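PDB 3DLJ: beta-Ala-His dipeptidase from Homo sapiens, which hydrolyses carnosine, anserine and other Xaa-His dipeptides as a secreted, zinc-dependent dipeptidase of the M20 family, with two zinc ions per subunit. Local coordinates for residues A[68-73]-A[90-95]; A[104-109]-A[170-175]; A[245-250]-A[341-346]. One frame throughout, in Å; residues are numbered along the deposited sequence.

Contact 1: residues A[68-73]-A[90-95]; sequences ARVASV and PVILAE
Val73 and Leu93 meet in the closely packed, helix-covered part of this antiparallel strand pair, where Val73 CG2 lies 3.8 Å from Leu93 CD1. The valine brings that methyl over by placing CG2 beside its own backbone N, the other branch, CG1, being anti to N. Together with Val91, these two side chains are covered by helix 184-191. On the other face Val70 CG1 touches Ile92 CG2 at 4.0 Å, Val70 CG2 meets Ala94 CB, Ser72 CB rests against Pro90 CB at 3.9 Å, and helix 46-65 lies over Val70, Ser72 and Pro90. Between the faces, three hydrogen-bonded pairs, Arg69-Glu95, Ala71-Leu93 and Val73-Val91, each close two backbone bonds. The shortest and straightest of the six runs from Leu93 N to Ala71 O, 2.7 Å long with an angle of 175° at the hydrogen.

The start of strand 69-73 is the solvent side: Arg69 is exposed and Glu95 partly so, whereas Leu93 and Val91 are buried. Here a salt bridge replaces apolar contact. Glu95 OE1 accepts from Arg69 NE at 2.7 Å, through the lone pair pointing away from the other carboxylate oxygen, and from Arg69 NH2 at 3.0 Å, which comes from above the carboxylate plane. Both donors keep the oxygen in the guanidinium plane, and the two flat groups stand 86° apart. A bend in the arginine chain (chi3 62°) turns this nitrogen edge to the glutamate. Strand 69-73 is an outermost strand, within this chain, of a mixed, helix-flanked beta-sheet, the arrangement of the M20 peptidase catalytic domain.

Contact 2: residues A[104-109]-A[170-175]; sequences TVCFYG and KFIIEG
A beta-alpha-beta crossover, with strands 130-132 and 135-137 inserted before helix 141-160, sets strands 104-109 and 170-174 parallel in the catalytic domain's central sheet, Tyr108 bonding Glu174 near its active-site end. His110, a zinc ligand, ends the first strand; Glu177, the proposed proton acceptor, follows the second and touches Tyr108. Five backbone hydrogen bonds join the strands, the shortest from Phe107 N to Lys170 O at 2.7 Å. On one face Cys106 SG sits 3.9 Å from Ile172 CG2, a methyl that also meets Tyr108 CB at 3.8 Å. Phe107 and Phe171 occupy the other face and pack on Trp151 of that helix.

Tyr108 extends its ring along the strand, CG anti to the backbone N (chi1 162°), and its hydroxyl donates to Glu174 OE2 at 2.6 Å. That oxygen uses the anti lone pair, away from the other carboxylate oxygen, lies in the ring plane, and also bonds Ser181 OG. A phenylalanine at Tyr108 would probably leave this buried carboxylate with one donor fewer and freer to turn. Near Gly109 room is tight: Ile173 CD1 comes within 3.5 Å of Gly109 N and 3.8 Å of Phe107 CD2.

Contact 3: residues A[245-250]-A[341-346]; sequences GILHEP and TVIPGR
The carbonyl oxygen of Pro344 is met by three ring carbons of Pro250, the nearest being Pro250 CG, 3.5 Å from Pro344 O. The setting is the start of helix 250-258, where a loop running into the helix packs against the short strand 342-343 and the turn after it, in the second domain, probably the lid or dimerisation domain of the M20 peptidases, far from the zinc site. The closest approach is that of Pro250 CG to Gly345 O, 3.2 Å, and the proline therefore lies against two successive carbonyl groups. No hydrogen bond crosses between the segments; these are van der Waals contacts of ring carbons with backbone oxygens. Glu249 takes the N-cap position, and Pro250 opens the helix, where its missing N-H costs no helical hydrogen bond.

Ile343 packs against Glu249 and Leu247. Glu249, extended beyond CG, crosses this isoleucine at about a right angle, CG and the carboxylate resting on its CG1, CG2 and CD1. Glu249 OE1 meets the methyl Ile343 CD1 at 3.5 Å without a hydrogen bond, and Glu249 CD is 3.8 Å from Ile343 CG1. The backbone of Ile343 pairs with Phe238 in a two-stranded antiparallel sheet, and the phenylalanine side chain touches both Ile343 and Leu247. With CG1 set beside its backbone N (chi1 -65°), Ile343 reaches out to the leucine, CD1 of Ile343 to CD1 of Leu247 being 4.0 Å.

In the fold
Contacts 1 and 2 belong to one sheet: strand 91-96 is hydrogen-bonded to strand 69-73 on one side and to strand 168-174 on the other, both antiparallel, and Leu93 packs on Ile172. Parallel pairing begins only between strands 168-174 and 104-110. Contact 1 lies at the sheet's edge, where a salt bridge meets solvent; contact 2 is buried, and its Tyr108-Glu174 bond lies near the zinc site. Contact 3 lies about 52 Å from contact 1 and 50 Å from contact 2, centre to centre, in another domain. Although mostly buried, it has no strand pairing between its segments and relies on proline, isoleucine, leucine and glutamate side-chain contacts instead of hydrogen bonds.

Contact 1: residues A[68-73]-A[90-95]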
loop_
_atom_site.group_PDB
_atom_site.type_symbol
_atom_site.label_atom_id
_atom_site.label_comp_id
_atom_site.label_asym_id
_atom_site.label_seq_id
_atom_site.Cartn_x
_atom_site.Cartn_y
_atom_site.Cartn_z
ATOM N N ALA A 68 -25.968 8.053 -0.399
ATOM C CA ALA A 68 -25.685 6.713 -0.926
ATOM C C ALA A 68 -26.573 5.619 -0.306
ATOM O O ALA A 68 -26.895 5.673 0.895
ATOM C CB ALA A 68 -24.205 6.371 -0.722
ATOM N N ARG A 69 -26.989 4.655 -1.136
ATOM C CA ARG A 69 -27.485 3.359 -0.644
ATOM C C ARG A 69 -26.250 2.617 -0.107
ATOM O O ARG A 69 -25.302 2.390 -0.846
ATOM C CB ARG A 69 -28.190 2.552 -1.755
ATOM C CG ARG A 69 -28.867 1.251 -1.277
ATOM C CD ARG A 69 -29.416 0.353 -2.415
ATOM N NE ARG A 69 -28.383 -0.140 -3.328
ATOM C CZ ARG A 69 -27.489 -1.096 -3.047
ATOM N NH1 ARG A 69 -27.467 -1.690 -1.847
ATOM N NH2 ARG A 69 -26.581 -1.452 -3.961
ATOM N N VAL A 70 -26.259 2.274 1.184
ATOM C CA VAL A 70 -25.089 1.661 1.837
ATOM C C VAL A 70 -25.388 0.257 2.348
ATOM O O VAL A 70 -26.367 0.051 3.063
ATOM C CB VAL A 70 -24.590 2.501 3.048
ATOM C CG1 VAL A 70 -23.350 1.838 3.701
ATOM C CG2 VAL A 70 -24.292 3.937 2.630
ATOM N N ALA A 71 -24.549 -0.708 1.987
ATOM C CA ALA A 71 -24.614 -2.022 2.631
ATOM C C ALA A 71 -23.296 -2.319 3.349
ATOM O O ALA A 71 -22.231 -2.232 2.735
ATOM C CB ALA A 71 -24.935 -3.120 1.618
ATOM N N SER A 72 -23.374 -2.643 4.642
ATOM C CA SER A 72 -22.215 -3.118 5.384
ATOM C C SER A 72 -22.352 -4.632 5.464
ATOM O O SER A 72 -23.195 -5.154 6.205
ATOM C CB SER A 72 -22.152 -2.503 6.787
ATOM O OG SER A 72 -22.427 -1.103 6.752
ATOM N N VAL A 73 -21.532 -5.318 4.674
ATOM C CA VAL A 73 -21.594 -6.766 4.480
ATOM C C VAL A 73 -20.873 -7.522 5.602
ATOM O O VAL A 73 -19.671 -7.327 5.824
ATOM C CB VAL A 73 -20.926 -7.154 3.128
ATOM C CG1 VAL A 73 -20.950 -8.668 2.910
ATOM C CG2 VAL A 73 -21.574 -6.404 1.966
ATOM N N PRO A 90 -16.952 -5.318 8.608
ATOM C CA PRO A 90 -17.799 -5.385 7.425
ATOM C C PRO A 90 -17.174 -4.667 6.252
ATOM O O PRO A 90 -16.305 -3.802 6.434
ATOM C CB PRO A 90 -19.107 -4.694 7.863
ATOM C CG PRO A 90 -18.734 -3.835 9.012
ATOM C CD PRO A 90 -17.620 -4.607 9.715
ATOM N N VAL A 91 -17.569 -5.064 5.052
ATOM C CA VAL A 91 -17.147 -4.350 3.876
ATOM C C VAL A 91 -18.313 -3.426 3.503
ATOM O O VAL A 91 -19.466 -3.857 3.461
ATOM C CB VAL A 91 -16.754 -5.291 2.723
ATOM C CG1 VAL A 91 -16.641 -4.510 1.429
ATOM C CG2 VAL A 91 -15.408 -5.989 3.031
ATOM N N ILE A 92 -18.011 -2.150 3.279
ATOM C CA ILE A 92 -19.019 -1.250 2.774
ATOM C C ILE A 92 -19.123 -1.424 1.274
ATOM O O ILE A 92 -18.119 -1.350 0.564
ATOM C CB ILE A 92 -18.728 0.214 3.129
ATOM C CG1 ILE A 92 -18.873 0.402 4.639
ATOM C CG2 ILE A 92 -19.661 1.167 2.324
ATOM C CD1 ILE A 92 -18.412 1.737 5.119
ATOM N N LEU A 93 -20.347 -1.696 0.821
ATOM C CA LEU A 93 -20.688 -1.687 -0.595
ATOM C C LEU A 93 -21.774 -0.651 -0.823
ATOM O O LEU A 93 -22.949 -0.917 -0.535
ATOM C CB LEU A 93 -21.170 -3.065 -1.048
ATOM C CG LEU A 93 -20.168 -4.227 -1.107
ATOM C CD1 LEU A 93 -20.885 -5.449 -1.651
ATOM C CD2 LEU A 93 -18.987 -3.886 -1.985
ATOM N N ALA A 94 -21.381 0.517 -1.340
ATOM C CA ALA A 94 -22.277 1.683 -1.442
ATOM C C ALA A 94 -22.451 2.195 -2.871
ATOM O O ALA A 94 -21.502 2.175 -3.656
ATOM C CB ALA A 94 -21.777 2.801 -0.538
ATOM N N GLU A 95 -23.669 2.634 -3.211
ATOM C CA GLU A 95 -23.947 3.252 -4.514
ATOM C C GLU A 95 -24.587 4.639 -4.366
ATOM O O GLU A 95 -25.553 4.813 -3.632
ATOM C CB GLU A 95 -24.756 2.316 -5.461
ATOM C CG GLU A 95 -26.290 2.401 -5.430
ATOM C CD GLU A 95 -26.999 1.393 -6.371
ATOM O OE1 GLU A 95 -27.790 0.546 -5.894
ATOM O OE2 GLU A 95 -26.785 1.456 -7.601
#

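Contact 2: residues A[104-109]-A[170-175]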
loop_
_atom_site.group_PDB
_atom_site.type_symbol
_atom_site.label_atom_id
_atom_site.label_comp_id
_atom_site.label_asym_id
_atom_site.label_seq_id
_atom_site.Cartn_x
_atom_site.Cartn_y
_atom_site.Cartn_z
ATOM N N THR A 104 -20.869 4.714 -14.783
ATOM C CA THR A 104 -20.638 4.390 -13.372
ATOM C C THR A 104 -19.170 4.118 -13.045
ATOM O O THR A 104 -18.530 3.271 -13.678
ATOM C CB THR A 104 -21.482 3.170 -12.912
ATOM O OG1 THR A 104 -22.876 3.439 -13.115
ATOM C CG2 THR A 104 -21.232 2.845 -11.422
ATOM N N VAL A 105 -18.663 4.834 -12.037
ATOM C CA VAL A 105 -17.292 4.678 -11.540
ATOM C C VAL A 105 -17.281 4.114 -10.107
ATOM O O VAL A 105 -18.025 4.579 -9.247
ATOM C CB VAL A 105 -16.512 6.044 -11.552
ATOM C CG1 VAL A 105 -15.108 5.865 -11.060
ATOM C CG2 VAL A 105 -16.507 6.664 -12.962
ATOM N N CYS A 106 -16.417 3.133 -9.854
ATOM C CA CYS A 106 -16.311 2.546 -8.531
ATOM C C CYS A 106 -14.996 2.905 -7.854
ATOM O O CYS A 106 -13.942 2.851 -8.465
ATOM C CB CYS A 106 -16.485 1.023 -8.601
ATOM S SG CYS A 106 -16.559 0.204 -6.981
ATOM N N PHE A 107 -15.062 3.263 -6.576
ATOM C CA PHE A 107 -13.855 3.589 -5.808
ATOM C C PHE A 107 -13.572 2.554 -4.730
ATOM O O PHE A 107 -14.447 2.228 -3.946
ATOM C CB PHE A 107 -14.012 4.961 -5.147
ATOM C CG PHE A 107 -12.855 5.358 -4.268
ATOM C CD1 PHE A 107 -11.737 5.979 -4.808
ATOM C CD2 PHE A 107 -12.896 5.121 -2.899
ATOM C CE1 PHE A 107 -10.666 6.355 -3.979
ATOM C CE2 PHE A 107 -11.831 5.485 -2.078
ATOM C CZ PHE A 107 -10.715 6.097 -2.619
ATOM N N TYR A 108 -12.338 2.076 -4.669
ATOM C CA TYR A 108 -11.928 1.137 -3.632
ATOM C C TYR A 108 -11.004 1.863 -2.644
ATOM O O TYR A 108 -10.053 2.552 -3.053
ATOM C CB TYR A 108 -11.219 -0.133 -4.200
ATOM C CG TYR A 108 -10.439 -0.847 -3.107
ATOM C CD1 TYR A 108 -11.044 -1.835 -2.297
ATOM C CD2 TYR A 108 -9.134 -0.473 -2.813
ATOM C CE1 TYR A 108 -10.326 -2.439 -1.248
ATOM C CE2 TYR A 108 -8.423 -1.069 -1.780
ATOM C CZ TYR A 108 -9.012 -2.027 -1.007
ATOM O OH TYR A 108 -8.267 -2.581 0.001
ATOM N N GLY A 109 -11.276 1.708 -1.348
ATOM C CA GLY A 109 -10.305 2.149 -0.330
ATOM C C GLY A 109 -10.324 1.261 0.894
ATOM O O GLY A 109 -11.122 0.338 0.963
ATOM N N LYS A 170 -19.928 4.316 -7.177
ATOM C CA LYS A 170 -19.937 3.197 -6.281
ATOM C C LYS A 170 -18.701 3.238 -5.369
ATOM O O LYS A 170 -17.627 3.738 -5.749
ATOM C CB LYS A 170 -20.069 1.882 -7.066
ATOM C CG LYS A 170 -21.479 1.665 -7.635
ATOM C CD LYS A 170 -21.722 0.270 -8.206
ATOM C CE LYS A 170 -23.225 -0.003 -8.286
ATOM N NZ LYS A 170 -23.652 -1.085 -9.253
ATOM N N PHE A 171 -18.878 2.753 -4.141
ATOM C CA PHE A 171 -17.770 2.664 -3.186
ATOM C C PHE A 171 -17.676 1.238 -2.700
ATOM O O PHE A 171 -18.693 0.639 -2.315
ATOM C CB PHE A 171 -17.988 3.579 -1.966
ATOM C CG PHE A 171 -18.478 4.985 -2.293
ATOM C CD1 PHE A 171 -19.808 5.219 -2.657
ATOM C CD2 PHE A 171 -17.625 6.075 -2.154
ATOM C CE1 PHE A 171 -20.270 6.498 -2.912
ATOM C CE2 PHE A 171 -18.076 7.365 -2.406
ATOM C CZ PHE A 171 -19.397 7.586 -2.794
ATOM N N ILE A 172 -16.471 0.680 -2.742
ATOM C CA ILE A 172 -16.154 -0.554 -1.994
ATOM C C ILE A 172 -15.016 -0.280 -0.985
ATOM O O ILE A 172 -13.864 -0.086 -1.379
ATOM C CB ILE A 172 -15.840 -1.772 -2.922
ATOM C CG1 ILE A 172 -15.488 -3.014 -2.099
ATOM C CG2 ILE A 172 -14.731 -1.455 -3.962
ATOM C CD1 ILE A 172 -15.235 -4.244 -2.941
ATOM N N ILE A 173 -15.360 -0.224 0.302
ATOM C CA ILE A 173 -14.381 0.106 1.334
ATOM C C ILE A 173 -14.286 -1.015 2.361
ATOM O O ILE A 173 -15.294 -1.411 2.966
ATOM C CB ILE A 173 -14.706 1.452 2.082
ATOM C CG1 ILE A 173 -15.141 2.596 1.127
ATOM C CG2 ILE A 173 -13.578 1.846 3.001
ATOM C CD1 ILE A 173 -14.100 3.135 0.148
ATOM N N GLU A 174 -13.069 -1.519 2.555
ATOM C CA GLU A 174 -12.821 -2.625 3.483
ATOM C C GLU A 174 -12.028 -2.169 4.699
ATOM O O GLU A 174 -11.494 -1.038 4.737
ATOM C CB GLU A 174 -12.089 -3.775 2.779
ATOM C CG GLU A 174 -10.650 -3.473 2.356
ATOM C CD GLU A 174 -9.800 -4.732 2.196
ATOM O OE1 GLU A 174 -10.110 -5.753 2.843
ATOM O OE2 GLU A 174 -8.812 -4.699 1.432
ATOM N N GLY A 175 -11.957 -3.061 5.687
ATOM C CA GLY A 175 -11.204 -2.811 6.894
ATOM C C GLY A 175 -10.100 -3.817 7.196
ATOM O O GLY A 175 -9.700 -3.947 8.355
#

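Contact 3: residues A[245-250]-A[341-346]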
loop_
_atom_site.group_PDB
_atom_site.type_symbol
_atom_site.label_atom_id
_atom_site.label_comp_id
_atom_site.label_asym_id
_atom_site.label_seq_id
_atom_site.Cartn_x
_atom_site.Cartn_y
_atom_site.Cartn_z
ATOM N N GLY A 245 29.455 -21.684 23.819
ATOM C CA GLY A 245 30.596 -22.426 23.280
ATOM C C GLY A 245 30.333 -23.822 22.755
ATOM O O GLY A 245 31.194 -24.395 22.082
ATOM N N ILE A 246 29.156 -24.390 23.052
ATOM C CA ILE A 246 28.893 -25.815 22.790
ATOM C C ILE A 246 27.672 -26.089 21.897
ATOM O O ILE A 246 27.425 -27.240 21.518
ATOM C CB ILE A 246 28.809 -26.651 24.118
ATOM C CG1 ILE A 246 27.576 -26.275 24.958
ATOM C CG2 ILE A 246 30.116 -26.504 24.969
ATOM C CD1 ILE A 246 27.384 -27.226 26.130
ATOM N N LEU A 247 26.916 -25.043 21.555
ATOM C CA LEU A 247 25.754 -25.202 20.679
ATOM C C LEU A 247 25.959 -24.724 19.255
ATOM O O LEU A 247 26.729 -23.799 18.997
ATOM C CB LEU A 247 24.551 -24.453 21.239
ATOM C CG LEU A 247 24.046 -24.801 22.621
ATOM C CD1 LEU A 247 23.189 -23.645 23.082
ATOM C CD2 LEU A 247 23.291 -26.157 22.633
ATOM N N HIS A 248 25.250 -25.370 18.333
ATOM C CA HIS A 248 24.949 -24.787 17.042
ATOM C C HIS A 248 23.826 -23.809 17.334
ATOM O O HIS A 248 22.674 -24.209 17.561
ATOM C CB HIS A 248 24.414 -25.831 16.071
ATOM C CG HIS A 248 25.435 -26.819 15.604
ATOM N ND1 HIS A 248 25.430 -28.139 16.014
ATOM C CD2 HIS A 248 26.453 -26.703 14.718
ATOM C CE1 HIS A 248 26.427 -28.782 15.429
ATOM N NE2 HIS A 248 27.060 -27.936 14.635
ATOM N N GLU A 249 24.157 -22.527 17.368
ATOM C CA GLU A 249 23.189 -21.519 17.780
ATOM C C GLU A 249 22.271 -21.111 16.628
ATOM O O GLU A 249 22.757 -20.696 15.569
ATOM C CB GLU A 249 23.910 -20.309 18.365
ATOM C CG GLU A 249 24.783 -20.647 19.550
ATOM C CD GLU A 249 25.327 -19.402 20.255
ATOM O OE1 GLU A 249 26.155 -19.555 21.176
ATOM O OE2 GLU A 249 24.919 -18.265 19.900
ATOM N N PRO A 250 20.939 -21.248 16.827
ATOM C CA PRO A 250 19.958 -20.804 15.836
ATOM C C PRO A 250 20.282 -19.430 15.224
ATOM O O PRO A 250 20.199 -19.297 14.005
ATOM C CB PRO A 250 18.642 -20.774 16.651
ATOM C CG PRO A 250 18.822 -21.937 17.577
ATOM C CD PRO A 250 20.267 -21.831 18.010
ATOM N N THR A 341 21.707 -11.340 27.905
ATOM C CA THR A 341 22.638 -12.416 27.589
ATOM C C THR A 341 21.922 -13.783 27.374
ATOM O O THR A 341 21.800 -14.636 28.294
ATOM C CB THR A 341 23.773 -12.529 28.650
ATOM O OG1 THR A 341 23.232 -12.363 29.959
ATOM C CG2 THR A 341 24.820 -11.455 28.438
ATOM N N VAL A 342 21.462 -13.965 26.136
ATOM C CA VAL A 342 20.565 -15.052 25.778
ATOM C C VAL A 342 20.984 -15.651 24.429
ATOM O O VAL A 342 21.356 -14.930 23.513
ATOM C CB VAL A 342 19.054 -14.559 25.750
ATOM C CG1 VAL A 342 18.782 -13.591 24.584
ATOM C CG2 VAL A 342 18.074 -15.743 25.733
ATOM N N ILE A 343 20.967 -16.970 24.339
ATOM C CA ILE A 343 20.998 -17.673 23.057
ATOM C C ILE A 343 19.541 -18.082 22.745
ATOM O O ILE A 343 19.027 -18.995 23.364
ATOM C CB ILE A 343 21.855 -18.960 23.149
ATOM C CG1 ILE A 343 23.329 -18.633 23.411
ATOM C CG2 ILE A 343 21.683 -19.839 21.907
ATOM C CD1 ILE A 343 24.082 -19.818 24.002
ATOM N N PRO A 344 18.872 -17.375 21.813
ATOM C CA PRO A 344 17.511 -17.729 21.355
ATOM C C PRO A 344 17.430 -19.181 20.877
ATOM O O PRO A 344 18.316 -19.624 20.164
ATOM C CB PRO A 344 17.281 -16.773 20.175
ATOM C CG PRO A 344 18.165 -15.604 20.469
ATOM C CD PRO A 344 19.375 -16.151 21.147
ATOM N N GLY A 345 16.393 -19.910 21.282
ATOM C CA GLY A 345 16.233 -21.302 20.878
ATOM C C GLY A 345 15.584 -21.450 19.504
ATOM O O GLY A 345 15.867 -22.383 18.768
ATOM N N ARG A 346 14.722 -20.511 19.139
ATOM C CA ARG A 346 13.978 -20.602 17.896
ATOM C C ARG A 346 13.790 -19.206 17.352
ATOM O O ARG A 346 13.202 -18.335 18.012
ATOM C CB ARG A 346 12.593 -21.227 18.169
ATOM C CG ARG A 346 11.970 -21.923 16.983
ATOM C CD ARG A 346 10.582 -22.479 17.372
ATOM N NE ARG A 346 9.549 -21.523 16.996
ATOM C CZ ARG A 346 8.444 -21.842 16.334
ATOM N NH1 ARG A 346 7.563 -20.887 16.007
ATOM N NH2 ARG A 346 8.220 -23.119 16.007
#